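Local coordinates for protein deacetylase EF_0837 (Enterococcus faecalis, PDB 2ICS) that is a zinc-dependent amidohydrolase-superfamily esterase that deacetylates acetyl-(R)-mandelate in vitro, though with very low efficiency, at residues D4-N16 and I22-I36. Numbering follows the deposited sequence.
Sequences DYDLLIKNGQTVN and IAIKEKKIAAVAATI
Tyr-5 lays its ring over Ala-23. Tyr-5 CB starts 3.6 Å from Ile-24 O. With CG anti to the carbonyl carbon (chi1 -63°), the ring is carried across the neighbouring strand. Ala-23 CB sits over the ring centre, 3.5 Å from the centroid of the Tyr-5 ring and 3° off the normal, a CH-pi contact. The methyl is almost evenly spaced from the ring carbons, CG, CD2 and CZ included. Further out, CD1 and CE1 meet Ala-30 CB on one flank, and CE2 meets Ile-36 CG2 on the other. At the tip, Tyr-5 OH lies 3.9 Å from Ala-31 CB. Leu-8 CD1 also touches Ala-23 and Ile-36 CG2, on the face of the sheet that carries Leu-8 and Ala-23.

The backbones pair as antiparallel strands of the beta hairpin 5-13/19-25, in a small four-stranded sheet well away from the zinc site. Strand 42-45 flanks 5-13 on its other edge. Leu-7 with Ile-24 and Ile-9 with Ile-22 are hydrogen-bonded pairs; Leu-8 with Ala-23 is a non-hydrogen-bonded one. Asp-6 and Leu-7 both face Ile-24 in a classic beta bulge. Ile-24 O therefore accepts two N-H groups, from Asp-6 N at 2.7 Å and Leu-7 N at 2.9 Å. A second classic bulge sets Ala-30 and Ala-31 against Ala-23, which brings both methyls to the tyrosine.

The opposite face of the sheet carries Leu-7, Ile-9, Ile-22 and Ile-24. Leu-7 and Ile-24 lie side by side, with Leu-7 CD2 3.9 Å from Ile-24 CD1. Lys-10 bends at chi2 and chi3 to bring Lys-10 NZ to Ile-36 O at 2.6 Å, from above the carbonyl plane. The same NZ forms a salt bridge with Glu-21, whose OE1 also takes the N-H of Ile-36.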
# COMPACT_ATOMS: atom_id res chain seq x y z
N ASP A 4 22.86 -21.63 16.39
CA ASP A 4 21.44 -21.70 16.83
C ASP A 4 20.59 -20.55 16.30
O ASP A 4 20.99 -19.39 16.37
CB ASP A 4 21.34 -21.74 18.36
CG ASP A 4 21.08 -23.13 18.90
OD1 ASP A 4 20.04 -23.72 18.55
OD2 ASP A 4 21.91 -23.64 19.69
N TYR A 5 19.43 -20.90 15.78
CA TYR A 5 18.46 -19.94 15.25
C TYR A 5 17.11 -20.51 15.64
O TYR A 5 17.03 -21.65 16.11
CB TYR A 5 18.53 -19.86 13.72
CG TYR A 5 19.85 -19.38 13.15
CD1 TYR A 5 20.35 -18.12 13.46
CD2 TYR A 5 20.57 -20.18 12.26
CE1 TYR A 5 21.54 -17.66 12.90
CE2 TYR A 5 21.76 -19.73 11.69
CZ TYR A 5 22.24 -18.47 12.02
OH TYR A 5 23.42 -18.02 11.45
N ASP A 6 16.05 -19.73 15.46
CA ASP A 6 14.71 -20.20 15.77
C ASP A 6 14.11 -20.79 14.50
O ASP A 6 13.48 -21.84 14.53
CB ASP A 6 13.83 -19.06 16.28
CG ASP A 6 14.33 -18.47 17.59
OD1 ASP A 6 14.54 -19.24 18.55
OD2 ASP A 6 14.50 -17.23 17.66
N LEU A 7 14.33 -20.10 13.38
CA LEU A 7 13.80 -20.56 12.11
C LEU A 7 14.81 -20.41 11.00
O LEU A 7 15.58 -19.45 10.96
CB LEU A 7 12.54 -19.77 11.75
CG LEU A 7 11.81 -20.23 10.48
CD1 LEU A 7 11.34 -21.66 10.66
CD2 LEU A 7 10.63 -19.31 10.20
N LEU A 8 14.81 -21.38 10.09
CA LEU A 8 15.73 -21.37 8.97
C LEU A 8 14.97 -21.76 7.71
O LEU A 8 14.25 -22.76 7.70
CB LEU A 8 16.87 -22.35 9.24
CG LEU A 8 18.08 -22.31 8.31
CD1 LEU A 8 18.67 -20.91 8.29
CD2 LEU A 8 19.11 -23.33 8.81
N ILE A 9 15.11 -20.96 6.66
CA ILE A 9 14.43 -21.21 5.40
C ILE A 9 15.47 -21.49 4.32
O ILE A 9 16.32 -20.65 4.03
CB ILE A 9 13.57 -19.99 5.02
CG1 ILE A 9 12.63 -19.66 6.18
CG2 ILE A 9 12.78 -20.26 3.77
CD1 ILE A 9 12.07 -18.26 6.14
N LYS A 10 15.39 -22.68 3.73
CA LYS A 10 16.36 -23.10 2.72
C LYS A 10 15.78 -23.30 1.33
O LYS A 10 14.57 -23.43 1.15
CB LYS A 10 17.02 -24.41 3.16
CG LYS A 10 17.22 -24.54 4.66
CD LYS A 10 18.63 -24.16 5.09
CE LYS A 10 19.65 -25.18 4.62
NZ LYS A 10 21.01 -24.86 5.15
N ASN A 11 16.68 -23.31 0.35
CA ASN A 11 16.35 -23.53 -1.06
C ASN A 11 15.51 -22.44 -1.72
O ASN A 11 14.87 -22.66 -2.74
CB ASN A 11 15.65 -24.88 -1.21
CG ASN A 11 16.12 -25.64 -2.43
OD1 ASN A 11 17.32 -25.72 -2.70
ND2 ASN A 11 15.18 -26.21 -3.18
N GLY A 12 15.54 -21.25 -1.13
CA GLY A 12 14.78 -20.15 -1.71
C GLY A 12 15.52 -19.45 -2.83
O GLY A 12 16.71 -19.68 -3.06
N GLN A 13 14.81 -18.57 -3.52
CA GLN A 13 15.37 -17.82 -4.63
C GLN A 13 14.65 -16.48 -4.70
O GLN A 13 13.44 -16.43 -4.51
CB GLN A 13 15.14 -18.58 -5.93
CG GLN A 13 15.68 -17.89 -7.15
CD GLN A 13 15.15 -18.51 -8.43
OE1 GLN A 13 15.58 -18.15 -9.53
NE2 GLN A 13 14.21 -19.43 -8.30
N THR A 14 15.38 -15.40 -4.96
CA THR A 14 14.74 -14.10 -5.06
C THR A 14 14.21 -13.95 -6.47
O THR A 14 14.51 -14.77 -7.35
CB THR A 14 15.72 -12.94 -4.77
OG1 THR A 14 16.68 -12.84 -5.83
CG2 THR A 14 16.45 -13.18 -3.45
N VAL A 15 13.40 -12.92 -6.68
CA VAL A 15 12.80 -12.64 -7.98
C VAL A 15 13.89 -12.31 -9.02
O VAL A 15 13.63 -12.33 -10.22
CB VAL A 15 11.78 -11.47 -7.85
CG1 VAL A 15 12.49 -10.21 -7.41
CG2 VAL A 15 11.04 -11.26 -9.15
N ASN A 16 15.09 -11.99 -8.56
CA ASN A 16 16.20 -11.67 -9.46
C ASN A 16 16.97 -12.94 -9.88
O ASN A 16 17.90 -12.86 -10.68
CB ASN A 16 17.16 -10.69 -8.79
CG ASN A 16 16.57 -9.30 -8.65
OD1 ASN A 16 16.54 -8.73 -7.56
ND2 ASN A 16 16.11 -8.74 -9.76
N ILE A 22 17.36 -17.84 4.65
CA ILE A 22 17.21 -16.86 5.72
C ILE A 22 17.19 -17.51 7.10
O ILE A 22 16.52 -18.51 7.32
CB ILE A 22 15.90 -16.02 5.54
CG1 ILE A 22 15.93 -15.28 4.20
CG2 ILE A 22 15.76 -15.02 6.67
CD1 ILE A 22 15.63 -16.14 3.00
N ALA A 23 17.94 -16.92 8.03
CA ALA A 23 18.01 -17.42 9.40
C ALA A 23 17.27 -16.44 10.30
O ALA A 23 17.53 -15.24 10.25
CB ALA A 23 19.47 -17.55 9.83
N ILE A 24 16.36 -16.94 11.12
CA ILE A 24 15.57 -16.10 12.00
C ILE A 24 15.68 -16.44 13.49
O ILE A 24 15.70 -17.61 13.87
CB ILE A 24 14.07 -16.17 11.61
CG1 ILE A 24 13.89 -15.65 10.18
CG2 ILE A 24 13.22 -15.40 12.60
CD1 ILE A 24 12.50 -15.89 9.61
N LYS A 25 15.74 -15.41 14.32
CA LYS A 25 15.81 -15.59 15.76
C LYS A 25 15.27 -14.35 16.46
O LYS A 25 15.67 -13.22 16.16
CB LYS A 25 17.24 -15.86 16.23
CG LYS A 25 18.16 -14.66 16.19
CD LYS A 25 19.50 -14.99 16.83
CE LYS A 25 20.40 -13.76 16.91
NZ LYS A 25 21.68 -14.06 17.61
N GLU A 26 14.34 -14.55 17.39
CA GLU A 26 13.73 -13.46 18.14
C GLU A 26 12.95 -12.50 17.25
O GLU A 26 13.15 -11.29 17.29
CB GLU A 26 14.81 -12.68 18.91
CG GLU A 26 15.52 -13.50 19.97
CD GLU A 26 14.54 -14.21 20.89
OE1 GLU A 26 13.70 -13.51 21.51
OE2 GLU A 26 14.61 -15.45 21.00
N LYS A 27 12.05 -13.06 16.43
CA LYS A 27 11.24 -12.26 15.52
C LYS A 27 12.05 -11.37 14.58
O LYS A 27 11.49 -10.49 13.91
CB LYS A 27 10.25 -11.40 16.31
CG LYS A 27 9.08 -12.16 16.93
CD LYS A 27 9.48 -12.95 18.16
CE LYS A 27 9.61 -12.04 19.38
NZ LYS A 27 8.31 -11.40 19.74
N LYS A 28 13.36 -11.57 14.50
CA LYS A 28 14.19 -10.76 13.63
C LYS A 28 15.03 -11.60 12.67
O LYS A 28 15.26 -12.78 12.90
CB LYS A 28 15.12 -9.87 14.47
CG LYS A 28 14.39 -8.86 15.34
CD LYS A 28 15.35 -8.13 16.28
CE LYS A 28 16.42 -7.38 15.51
NZ LYS A 28 17.43 -6.76 16.41
N ILE A 29 15.47 -10.98 11.58
CA ILE A 29 16.30 -11.67 10.59
C ILE A 29 17.72 -11.70 11.15
O ILE A 29 18.32 -10.65 11.37
CB ILE A 29 16.31 -10.92 9.25
CG1 ILE A 29 14.90 -10.94 8.63
CG2 ILE A 29 17.34 -11.54 8.31
CD1 ILE A 29 14.78 -10.16 7.35
N ALA A 30 18.25 -12.90 11.37
CA ALA A 30 19.59 -13.05 11.93
C ALA A 30 20.69 -13.28 10.90
O ALA A 30 21.86 -13.05 11.19
CB ALA A 30 19.59 -14.17 12.96
N ALA A 31 20.33 -13.74 9.71
CA ALA A 31 21.32 -13.99 8.66
C ALA A 31 20.66 -14.27 7.32
O ALA A 31 19.58 -14.84 7.26
CB ALA A 31 22.21 -15.16 9.06
N VAL A 32 21.34 -13.86 6.25
CA VAL A 32 20.85 -14.06 4.90
C VAL A 32 22.03 -14.37 3.98
O VAL A 32 22.98 -13.60 3.91
CB VAL A 32 20.13 -12.80 4.35
CG1 VAL A 32 19.61 -13.08 2.94
CG2 VAL A 32 18.99 -12.40 5.28
N ALA A 33 21.96 -15.49 3.28
CA ALA A 33 23.03 -15.88 2.37
C ALA A 33 22.53 -16.94 1.41
O ALA A 33 21.46 -17.51 1.61
CB ALA A 33 24.22 -16.42 3.16
N ALA A 34 23.30 -17.21 0.36
CA ALA A 34 22.92 -18.22 -0.62
C ALA A 34 22.82 -19.57 0.09
O ALA A 34 22.01 -20.42 -0.27
CB ALA A 34 23.95 -18.28 -1.74
N THR A 35 23.65 -19.75 1.11
CA THR A 35 23.64 -20.98 1.89
C THR A 35 23.96 -20.68 3.35
O THR A 35 24.92 -19.98 3.66
CB THR A 35 24.67 -22.00 1.35
OG1 THR A 35 24.24 -22.46 0.05
CG2 THR A 35 24.78 -23.20 2.28
N ILE A 36 23.12 -21.20 4.25
CA ILE A 36 23.32 -21.01 5.68
C ILE A 36 23.35 -22.36 6.38
O ILE A 36 22.35 -23.06 6.46
CB ILE A 36 22.18 -20.17 6.30
CG1 ILE A 36 22.12 -18.79 5.64
CG2 ILE A 36 22.41 -20.04 7.81
CD1 ILE A 36 21.04 -17.90 6.20